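Local coordinates for protein alpha-1,2-Mannosidase (Trichoderma reesei, PDB 1HCU) that cleaves alpha-1,2-linked mannose residues, up to four in succession, probably trimming high-mannose N-glycans on glycoproteins in a calcium-dependent reaction, at residues A[112-117]-A[488-493]; A[182-187]-A[482-487]; A[188-193]-A[255-260]. All coordinates share one frame; numbering follows the deposited sequence.

The three contacts join helices of the family 47 alpha/alpha barrel to the C-terminal beta hairpin that plugs it and to one another. Contacts 1 and 2, whose centres are about 10 Å apart, use the two neighbouring hairpin strands; contacts 2 and 3 share helix 182-192. A polar chain ties them together: Arg187 NH2 lies 2.9 Å from Asp114 OD1, Arg187 NH1 2.9 Å from Tyr257 OH, and Arg493 NE 2.8 Å from Asp190 OD1. Contact 2 carries the bound calcium at the hairpin turn and approaches the predicted active-site residue Glu100, whose side chain is about 10 Å from that of Asn484. Contact 3 lies nearer the periphery, remote from calcium and predicted catalytic residues.

Contact 1 (A[112-117]-A[488-493]); sequences AYDLLR and HPFSIR
Asp114 reaches from its helix toward strand 489-491 and takes the backbone N-H of Ser491 on its carboxylate: Ser491 N to Asp114 OD2 is 3.0 Å, with a nearly straight N-H...O angle of 164°. The donor comes in from well above the carboxylate plane. Asp114 OD2 also rests 3.6 Å from Phe490 CA, so it lies beside the chain, ahead of the Ser491 N-H and next to that carbon. Beside the bond, the hydroxyl end of Ser491 lies against the root of the acid, Ser491 OG being 3.8 Å from Asp114 CB. Further along, Leu115 and Pro489 supply the apolar share: one methyl, Leu115 CD1, meets Pro489 CG at 4.2 Å, the two side chains crossing at about a right angle.

Several features set this first shell in place. The first torsion of Asp114 puts CG anti to the carbonyl carbon, beside the backbone N (chi1 -80°), and the carboxylate then extends toward the strand. Its second oxygen, OD1, is held by a salt bridge to Arg187, which would be expected to stabilise the negative charge of this buried acid and to fix the rotation of the group. Phe490 is paired through its backbone with Val482, and Ile492, just beyond the strand, with Lys480; Ser491 N, between them, points away and is available to Asp114.

The contact thus joins a barrel helix to the C-terminal hairpin of the family 47 (alpha/alpha) barrel. Helix and strand cross at 59° with axes 7.3 Å apart. Strand 481-483 completes the hairpin and touches Leu115 and Ser491, helix 56-67 packs on Leu115 and Pro489, and helix 182-192 reaches Phe490 through Leu183.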
loop_
_atom_site.group_PDB
_atom_site.type_symbol
_atom_site.label_atom_id
_atom_site.label_comp_id
_atom_site.label_asym_id
_atom_site.label_seq_id
_atom_site.Cartn_x
_atom_site.Cartn_y
_atom_site.Cartn_z
ATOM N N ALA A 112 13.070 -7.870 3.483
ATOM C CA ALA A 112 14.454 -7.664 3.888
ATOM C C ALA A 112 15.198 -8.993 3.767
ATOM O O ALA A 112 16.336 -9.042 3.300
ATOM C CB ALA A 112 14.515 -7.163 5.323
ATOM N N TYR A 113 14.550 -10.076 4.179
ATOM C CA TYR A 113 15.184 -11.383 4.098
ATOM C C TYR A 113 15.501 -11.742 2.641
ATOM O O TYR A 113 16.624 -12.139 2.325
ATOM C CB TYR A 113 14.272 -12.433 4.727
ATOM C CG TYR A 113 14.864 -13.819 4.766
ATOM C CD1 TYR A 113 15.868 -14.157 5.672
ATOM C CD2 TYR A 113 14.413 -14.795 3.887
ATOM C CE1 TYR A 113 16.405 -15.446 5.693
ATOM C CE2 TYR A 113 14.932 -16.063 3.895
ATOM C CZ TYR A 113 15.924 -16.390 4.792
ATOM O OH TYR A 113 16.437 -17.664 4.740
ATOM N N ASP A 114 14.521 -11.580 1.752
ATOM C CA ASP A 114 14.728 -11.894 0.345
ATOM C C ASP A 114 15.805 -11.019 -0.301
ATOM O O ASP A 114 16.584 -11.498 -1.121
ATOM C CB ASP A 114 13.419 -11.775 -0.448
ATOM C CG ASP A 114 12.516 -12.996 -0.285
ATOM O OD1 ASP A 114 13.039 -14.092 0.011
ATOM O OD2 ASP A 114 11.287 -12.870 -0.474
ATOM N N LEU A 115 15.859 -9.744 0.065
ATOM C CA LEU A 115 16.865 -8.866 -0.512
ATOM C C LEU A 115 18.271 -9.195 0.006
ATOM O O LEU A 115 19.213 -9.317 -0.783
ATOM C CB LEU A 115 16.525 -7.401 -0.218
ATOM C CG LEU A 115 15.247 -6.851 -0.875
ATOM C CD1 LEU A 115 14.999 -5.428 -0.397
ATOM C CD2 LEU A 115 15.374 -6.884 -2.385
ATOM N N LEU A 116 18.405 -9.363 1.321
ATOM C CA LEU A 116 19.703 -9.666 1.924
ATOM C C LEU A 116 20.265 -11.043 1.545
ATOM O O LEU A 116 21.447 -11.306 1.741
ATOM C CB LEU A 116 19.620 -9.524 3.453
ATOM C CG LEU A 116 19.365 -8.083 3.919
ATOM C CD1 LEU A 116 19.396 -8.009 5.434
ATOM C CD2 LEU A 116 20.419 -7.163 3.331
ATOM N N ARG A 117 19.415 -11.918 1.012
ATOM C CA ARG A 117 19.854 -13.237 0.577
ATOM C C ARG A 117 19.952 -13.272 -0.940
ATOM O O ARG A 117 20.507 -14.210 -1.513
ATOM C CB ARG A 117 18.888 -14.327 1.025
ATOM C CG ARG A 117 18.860 -14.548 2.513
ATOM C CD ARG A 117 18.305 -15.909 2.812
ATOM N NE ARG A 117 19.245 -16.961 2.449
ATOM C CZ ARG A 117 18.906 -18.235 2.296
ATOM N NH1 ARG A 117 17.643 -18.603 2.474
ATOM N NH2 ARG A 117 19.822 -19.137 1.972
ATOM N N HIS A 488 6.837 -3.736 0.164
ATOM C CA HIS A 488 7.885 -4.684 0.547
ATOM C C HIS A 488 7.976 -5.750 -0.539
ATOM O O HIS A 488 7.094 -6.590 -0.669
ATOM C CB HIS A 488 7.579 -5.329 1.902
ATOM C CG HIS A 488 7.512 -4.345 3.027
ATOM N ND1 HIS A 488 8.499 -3.412 3.254
ATOM C CD2 HIS A 488 6.564 -4.128 3.969
ATOM C CE1 HIS A 488 8.161 -2.658 4.284
ATOM N NE2 HIS A 488 6.992 -3.071 4.736
ATOM N N PRO A 489 9.053 -5.723 -1.338
ATOM C CA PRO A 489 9.277 -6.673 -2.433
ATOM C C PRO A 489 9.699 -8.084 -2.020
ATOM O O PRO A 489 10.678 -8.253 -1.299
ATOM C CB PRO A 489 10.357 -5.979 -3.252
ATOM C CG PRO A 489 11.198 -5.350 -2.181
ATOM C CD PRO A 489 10.141 -4.729 -1.281
ATOM N N PHE A 490 8.972 -9.092 -2.492
ATOM C CA PHE A 490 9.284 -10.492 -2.188
ATOM C C PHE A 490 9.759 -11.176 -3.466
ATOM O O PHE A 490 9.312 -10.819 -4.557
ATOM C CB PHE A 490 8.028 -11.233 -1.710
ATOM C CG PHE A 490 7.397 -10.647 -0.494
ATOM C CD1 PHE A 490 6.031 -10.797 -0.272
ATOM C CD2 PHE A 490 8.158 -9.953 0.437
ATOM C CE1 PHE A 490 5.434 -10.256 0.870
ATOM C CE2 PHE A 490 7.581 -9.414 1.569
ATOM C CZ PHE A 490 6.214 -9.563 1.790
ATOM N N SER A 491 10.663 -12.147 -3.353
ATOM C CA SER A 491 11.100 -12.874 -4.552
ATOM C C SER A 491 9.924 -13.766 -4.924
ATOM O O SER A 491 9.206 -14.234 -4.038
ATOM C CB SER A 491 12.309 -13.768 -4.266
ATOM O OG SER A 491 13.470 -13.014 -3.988
ATOM N N ILE A 492 9.718 -13.999 -6.218
ATOM C CA ILE A 492 8.620 -14.857 -6.661
ATOM C C ILE A 492 9.017 -16.322 -6.468
ATOM O O ILE A 492 10.198 -16.657 -6.475
ATOM C CB ILE A 492 8.266 -14.605 -8.143
ATOM C CG1 ILE A 492 9.385 -15.126 -9.052
ATOM C CG2 ILE A 492 8.048 -13.103 -8.365
ATOM C CD1 ILE A 492 9.059 -15.066 -10.528
ATOM N N ARG A 493 8.021 -17.185 -6.310
ATOM C CA ARG A 493 8.238 -18.610 -6.068
ATOM C C ARG A 493 9.437 -19.312 -6.725
ATOM O O ARG A 493 10.139 -20.081 -6.057
ATOM C CB ARG A 493 6.953 -19.375 -6.380
ATOM C CG ARG A 493 7.020 -20.866 -6.112
ATOM C CD ARG A 493 5.618 -21.451 -6.055
ATOM N NE ARG A 493 4.997 -21.256 -4.752
ATOM C CZ ARG A 493 3.704 -21.428 -4.507
ATOM N NH1 ARG A 493 3.226 -21.243 -3.281
ATOM N NH2 ARG A 493 2.881 -21.760 -5.497
#

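Contact 2 (A[182-187]-A[482-487]). With CA (calcium ion), chain H.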
loop_
_atom_site.group_PDB
_atom_site.type_symbol
_atom_site.label_atom_id
_atom_site.label_comp_id
_atom_site.label_asym_id
_atom_site.label_seq_id
_atom_site.Cartn_x
_atom_site.Cartn_y
_atom_site.Cartn_z
ATOM N N VAL A 182 -2.629 -13.407 1.839
ATOM C CA VAL A 182 -2.150 -14.482 0.973
ATOM C C VAL A 182 -0.718 -14.347 0.445
ATOM O O VAL A 182 0.031 -15.326 0.437
ATOM C CB VAL A 182 -3.133 -14.705 -0.219
ATOM C CG1 VAL A 182 -3.291 -13.425 -1.036
ATOM C CG2 VAL A 182 -2.639 -15.833 -1.090
ATOM N N LEU A 183 -0.325 -13.149 0.023
ATOM C CA LEU A 183 1.022 -12.952 -0.501
ATOM C C LEU A 183 2.098 -13.262 0.539
ATOM O O LEU A 183 2.978 -14.087 0.302
ATOM C CB LEU A 183 1.217 -11.508 -0.980
ATOM C CG LEU A 183 2.124 -11.260 -2.197
ATOM C CD1 LEU A 183 2.584 -9.795 -2.201
ATOM C CD2 LEU A 183 3.315 -12.181 -2.177
ATOM N N GLU A 184 2.035 -12.617 1.699
ATOM C CA GLU A 184 3.080 -12.856 2.685
ATOM C C GLU A 184 3.039 -14.195 3.399
ATOM O O GLU A 184 4.080 -14.728 3.772
ATOM C CB GLU A 184 3.189 -11.697 3.701
ATOM C CG GLU A 184 1.942 -10.902 4.037
ATOM C CD GLU A 184 1.401 -10.082 2.881
ATOM O OE1 GLU A 184 0.449 -10.552 2.226
ATOM O OE2 GLU A 184 1.928 -8.972 2.624
ATOM N N TRP A 185 1.847 -14.755 3.560
ATOM C CA TRP A 185 1.709 -16.048 4.216
ATOM C C TRP A 185 2.142 -17.185 3.280
ATOM O O TRP A 185 2.690 -18.190 3.731
ATOM C CB TRP A 185 0.265 -16.232 4.703
ATOM C CG TRP A 185 0.007 -15.466 5.979
ATOM C CD1 TRP A 185 0.066 -14.107 6.154
ATOM C CD2 TRP A 185 -0.255 -16.026 7.270
ATOM N NE1 TRP A 185 -0.136 -13.795 7.477
ATOM C CE2 TRP A 185 -0.335 -14.951 8.185
ATOM C CE3 TRP A 185 -0.425 -17.334 7.744
ATOM C CZ2 TRP A 185 -0.579 -15.145 9.553
ATOM C CZ3 TRP A 185 -0.667 -17.527 9.108
ATOM C CH2 TRP A 185 -0.742 -16.437 9.992
ATOM N N THR A 186 1.910 -17.021 1.980
ATOM C CA THR A 186 2.330 -18.038 1.024
ATOM C C THR A 186 3.850 -17.956 0.916
ATOM O O THR A 186 4.535 -18.973 0.830
ATOM C CB THR A 186 1.701 -17.820 -0.378
ATOM O OG1 THR A 186 0.294 -18.094 -0.320
ATOM C CG2 THR A 186 2.343 -18.746 -1.404
ATOM N N ARG A 187 4.370 -16.732 0.951
ATOM C CA ARG A 187 5.812 -16.502 0.878
ATOM C C ARG A 187 6.481 -17.163 2.081
ATOM O O ARG A 187 7.532 -17.781 1.955
ATOM C CB ARG A 187 6.112 -14.992 0.870
ATOM C CG ARG A 187 7.575 -14.643 0.622
ATOM C CD ARG A 187 8.051 -15.272 -0.677
ATOM N NE ARG A 187 9.499 -15.201 -0.865
ATOM C CZ ARG A 187 10.212 -16.132 -1.498
ATOM N NH1 ARG A 187 9.605 -17.206 -1.995
ATOM N NH2 ARG A 187 11.527 -15.988 -1.651
ATOM N N VAL A 482 8.123 -8.937 -6.355
ATOM C CA VAL A 482 6.745 -8.466 -6.313
ATOM C C VAL A 482 6.542 -7.635 -5.064
ATOM O O VAL A 482 6.821 -8.099 -3.958
ATOM C CB VAL A 482 5.732 -9.629 -6.248
ATOM C CG1 VAL A 482 4.315 -9.093 -6.467
ATOM C CG2 VAL A 482 6.074 -10.678 -7.277
ATOM N N PHE A 483 6.043 -6.413 -5.236
ATOM C CA PHE A 483 5.808 -5.538 -4.093
ATOM C C PHE A 483 4.511 -5.896 -3.367
ATOM O O PHE A 483 3.453 -6.067 -3.994
ATOM C CB PHE A 483 5.740 -4.071 -4.524
ATOM C CG PHE A 483 7.056 -3.493 -4.982
ATOM C CD1 PHE A 483 7.360 -3.406 -6.337
ATOM C CD2 PHE A 483 7.973 -2.996 -4.060
ATOM C CE1 PHE A 483 8.563 -2.824 -6.771
ATOM C CE2 PHE A 483 9.174 -2.415 -4.481
ATOM C CZ PHE A 483 9.466 -2.329 -5.840
ATOM N N ASN A 484 4.601 -6.018 -2.043
ATOM C CA ASN A 484 3.431 -6.319 -1.238
ATOM C C ASN A 484 2.738 -4.965 -1.100
ATOM O O ASN A 484 3.233 -3.966 -1.616
ATOM C CB ASN A 484 3.841 -6.917 0.125
ATOM C CG ASN A 484 3.960 -5.878 1.231
ATOM O OD1 ASN A 484 4.488 -4.784 1.035
ATOM N ND2 ASN A 484 3.484 -6.236 2.413
ATOM N N THR A 485 1.607 -4.915 -0.417
ATOM C CA THR A 485 0.884 -3.654 -0.302
ATOM C C THR A 485 1.612 -2.537 0.455
ATOM O O THR A 485 1.260 -1.374 0.322
ATOM C CB THR A 485 -0.503 -3.895 0.319
ATOM O OG1 THR A 485 -1.452 -3.052 -0.328
ATOM C CG2 THR A 485 -0.500 -3.605 1.809
ATOM N N GLU A 486 2.631 -2.882 1.237
ATOM C CA GLU A 486 3.373 -1.876 2.000
ATOM C C GLU A 486 4.740 -1.660 1.343
ATOM O O GLU A 486 5.740 -1.386 2.010
ATOM C CB GLU A 486 3.551 -2.339 3.457
ATOM C CG GLU A 486 4.046 -1.266 4.422
ATOM C CD GLU A 486 2.932 -0.342 4.918
ATOM O OE1 GLU A 486 1.799 -0.418 4.397
ATOM O OE2 GLU A 486 3.203 0.469 5.835
ATOM N N ALA A 487 4.773 -1.817 0.029
ATOM C CA ALA A 487 5.992 -1.631 -0.742
ATOM C C ALA A 487 7.145 -2.538 -0.324
ATOM O O ALA A 487 8.305 -2.150 -0.437
ATOM C CB ALA A 487 6.428 -0.172 -0.665
HETATM CA CA CA H . -1.100 -0.209 -0.346
HETATM O O HOH W 1 -2.336 -0.948 2.110
HETATM O O HOH W 2 -2.826 1.662 0.767
HETATM O O HOH W 3 -3.186 -0.358 -2.094
HETATM O O HOH W 4 0.429 1.987 -1.040
#
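Leu183 and Glu184, adjacent on helix 182-192, both converge on Asn484 at the start of the hairpin turn. The close part is small and buried. One methyl, Leu183 CD1, is set against the base of Asn484, 3.7 Å from Asn484 CA and 3.9 Å from Asn484 CB, the two side chains crossing at about a right angle. Alongside it Glu184 accepts a hydrogen bond from the amide: Asn484 ND2 to Glu184 OE2 is 3.2 Å and almost linear at 172°. The acceptor lies in the amide plane and is met nearly along its own C-O bond, with carboxylate and amide planes 54° apart. A bend at the second torsion of Glu184 (chi2 -67°) folds its carboxylate round toward the asparagine. The amide nitrogen also donates to Ile103 O.

At the other end, Asn484 OD1 accepts from Glu486 N at 2.7 Å, the donor well above the carbonyl plane, in an Asx turn within the type I beta turn from Asn484 to Ala487; it also receives His488 N. With acceptors round one end and donors round the other, the way round the amide sits is likely to be fixed.

On the far side of Asn484, at the next residue of the turn, packing gives way to a hydrated metal site. Thr485 binds the calcium twice, through Thr485 O at 2.7 Å and Thr485 OG1 at 2.9 Å, with four waters as the other ligands in this model. OG1 is also hydrogen-bonded to Glu249. Asn484 thus links the helix to the turn presenting Thr485, in keeping with the calcium site of family 47 mannosidases.

Around the pair, Tyr250 of helix 245-257 touches Glu184 and Asn484, helix 98-117 adds Asn102 and Ile103, and helix 451-465 covers Phe483 and Ala487.

Contact 3 (A[188-193]-A[255-260])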
loop_
_atom_site.group_PDB
_atom_site.type_symbol
_atom_site.label_atom_id
_atom_site.label_comp_id
_atom_site.label_asym_id
_atom_site.label_seq_id
_atom_site.Cartn_x
_atom_site.Cartn_y
_atom_site.Cartn_z
ATOM N N LEU A 188 5.857 -17.037 3.248
ATOM C CA LEU A 188 6.407 -17.628 4.465
ATOM C C LEU A 188 6.478 -19.168 4.352
ATOM O O LEU A 188 7.494 -19.767 4.699
ATOM C CB LEU A 188 5.560 -17.209 5.683
ATOM C CG LEU A 188 6.078 -17.611 7.072
ATOM C CD1 LEU A 188 7.440 -16.992 7.307
ATOM C CD2 LEU A 188 5.105 -17.171 8.143
ATOM N N SER A 189 5.405 -19.800 3.869
ATOM C CA SER A 189 5.393 -21.256 3.711
ATOM C C SER A 189 6.509 -21.700 2.779
ATOM O O SER A 189 7.180 -22.697 3.029
ATOM C CB SER A 189 4.065 -21.748 3.126
ATOM O OG SER A 189 2.999 -21.584 4.036
ATOM N N ASP A 190 6.698 -20.964 1.693
ATOM C CA ASP A 190 7.733 -21.318 0.737
ATOM C C ASP A 190 9.127 -21.174 1.342
ATOM O O ASP A 190 10.024 -21.958 1.045
ATOM C CB ASP A 190 7.615 -20.448 -0.518
ATOM C CG ASP A 190 6.480 -20.884 -1.428
ATOM O OD1 ASP A 190 6.267 -20.211 -2.459
ATOM O OD2 ASP A 190 5.811 -21.895 -1.119
ATOM N N LEU A 191 9.300 -20.174 2.198
ATOM C CA LEU A 191 10.589 -19.920 2.837
ATOM C C LEU A 191 10.882 -20.868 3.995
ATOM O O LEU A 191 12.034 -21.232 4.218
ATOM C CB LEU A 191 10.634 -18.476 3.330
ATOM C CG LEU A 191 11.628 -17.518 2.665
ATOM C CD1 LEU A 191 11.931 -17.942 1.242
ATOM C CD2 LEU A 191 11.053 -16.104 2.713
ATOM N N THR A 192 9.837 -21.271 4.718
ATOM C CA THR A 192 9.981 -22.164 5.873
ATOM C C THR A 192 9.771 -23.647 5.565
ATOM O O THR A 192 10.270 -24.505 6.279
ATOM C CB THR A 192 8.968 -21.821 6.991
ATOM O OG1 THR A 192 7.637 -22.041 6.496
ATOM C CG2 THR A 192 9.112 -20.370 7.441
ATOM N N GLY A 193 9.010 -23.951 4.523
ATOM C CA GLY A 193 8.750 -25.343 4.201
ATOM C C GLY A 193 7.517 -25.855 4.927
ATOM O O GLY A 193 7.151 -27.018 4.795
ATOM N N TYR A 255 -0.610 -13.696 -9.111
ATOM C CA TYR A 255 -0.371 -14.266 -10.436
ATOM C C TYR A 255 1.082 -14.060 -10.840
ATOM O O TYR A 255 1.646 -14.864 -11.583
ATOM C CB TYR A 255 -1.288 -13.619 -11.474
ATOM C CG TYR A 255 -1.101 -14.142 -12.882
ATOM C CD1 TYR A 255 -1.469 -15.447 -13.229
ATOM C CD2 TYR A 255 -0.588 -13.319 -13.880
ATOM C CE1 TYR A 255 -1.333 -15.911 -14.544
ATOM C CE2 TYR A 255 -0.450 -13.768 -15.190
ATOM C CZ TYR A 255 -0.822 -15.057 -15.518
ATOM O OH TYR A 255 -0.681 -15.467 -16.830
ATOM N N LEU A 256 1.678 -12.969 -10.361
ATOM C CA LEU A 256 3.075 -12.676 -10.659
ATOM C C LEU A 256 3.910 -13.629 -9.800
ATOM O O LEU A 256 4.912 -14.186 -10.263
ATOM C CB LEU A 256 3.409 -11.222 -10.292
ATOM C CG LEU A 256 4.617 -10.533 -10.950
ATOM C CD1 LEU A 256 5.043 -9.306 -10.130
ATOM C CD2 LEU A 256 5.775 -11.492 -11.066
ATOM N N TYR A 257 3.487 -13.817 -8.550
ATOM C CA TYR A 257 4.204 -14.688 -7.626
ATOM C C TYR A 257 4.289 -16.123 -8.154
ATOM O O TYR A 257 5.278 -16.808 -7.935
ATOM C CB TYR A 257 3.549 -14.662 -6.233
ATOM C CG TYR A 257 4.364 -15.397 -5.188
ATOM C CD1 TYR A 257 4.014 -16.687 -4.775
ATOM C CD2 TYR A 257 5.534 -14.834 -4.666
ATOM C CE1 TYR A 257 4.818 -17.401 -3.867
ATOM C CE2 TYR A 257 6.337 -15.537 -3.763
ATOM C CZ TYR A 257 5.977 -16.816 -3.369
ATOM O OH TYR A 257 6.781 -17.499 -2.491
ATOM N N ASP A 258 3.248 -16.567 -8.851
ATOM C CA ASP A 258 3.210 -17.907 -9.448
ATOM C C ASP A 258 2.001 -17.983 -10.392
ATOM O O ASP A 258 0.886 -18.268 -9.966
ATOM C CB ASP A 258 3.117 -18.992 -8.364
ATOM C CG ASP A 258 3.172 -20.404 -8.943
ATOM O OD1 ASP A 258 3.313 -21.369 -8.166
ATOM O OD2 ASP A 258 3.071 -20.551 -10.177
ATOM N N PRO A 259 2.226 -17.745 -11.694
ATOM C CA PRO A 259 1.188 -17.766 -12.734
ATOM C C PRO A 259 0.374 -19.055 -12.813
ATOM O O PRO A 259 -0.781 -19.033 -13.230
ATOM C CB PRO A 259 1.968 -17.536 -14.036
ATOM C CG PRO A 259 3.274 -16.942 -13.601
ATOM C CD PRO A 259 3.569 -17.611 -12.290
ATOM N N VAL A 260 0.982 -20.179 -12.447
ATOM C CA VAL A 260 0.277 -21.447 -12.507
ATOM C C VAL A 260 -0.633 -21.647 -11.305
ATOM O O VAL A 260 -1.850 -21.778 -11.456
ATOM C CB VAL A 260 1.257 -22.642 -12.597
ATOM C CG1 VAL A 260 0.480 -23.969 -12.570
ATOM C CG2 VAL A 260 2.076 -22.542 -13.885
#
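Asp190 and Tyr257 stand 11.2 Å apart from CA to CA, the shortest such distance between the segments, so they meet through side chains, chiefly the long tyrosine. Both lie where helices finish. Gly193 follows helix 182-192, and its positive phi of 89° would jam a side chain against the preceding carbonyl; Thr192 OG1 joins its own backbone N in bonding Leu188 O. Helix 245-257 stops before Asp258, where an Asx turn follows: Val260 N reaches Asp258 OD2 at 3.1 Å.

The side chains approach from opposite directions. With CG anti to the backbone N (chi1 -172°), the Tyr257 ring extends straight off its helix, and its hydroxyl, Tyr257 OH, donates to Asp190 OD1 at 2.8 Å. The bond meets that oxygen on its anti side, 26° out of the carboxylate plane. Asp190 OD1 lies at the edge of the ring, 3.5 Å from Tyr257 CE1, with the carboxylate and ring planes close to parallel.

Arg493 links the two segments a second time, its guanidinium forming salt bridges with both Asp190 and Asp258, while Arg187 donates to the Tyr257 hydroxyl from the other helix. A phenylalanine in place of Tyr257, lacking the hydroxyl, would probably leave Asp190 OD1 with one donor fewer and Arg187 NH1 without this acceptor.

Chemically, the hydroxyl accepts from an arginine and donates to an acid. The cationic Arg493 between two aspartates, Asp190 and Asp258, whose OD1 atoms are 6.5 Å apart, is likely to offset their mutual repulsion and favour their charged forms.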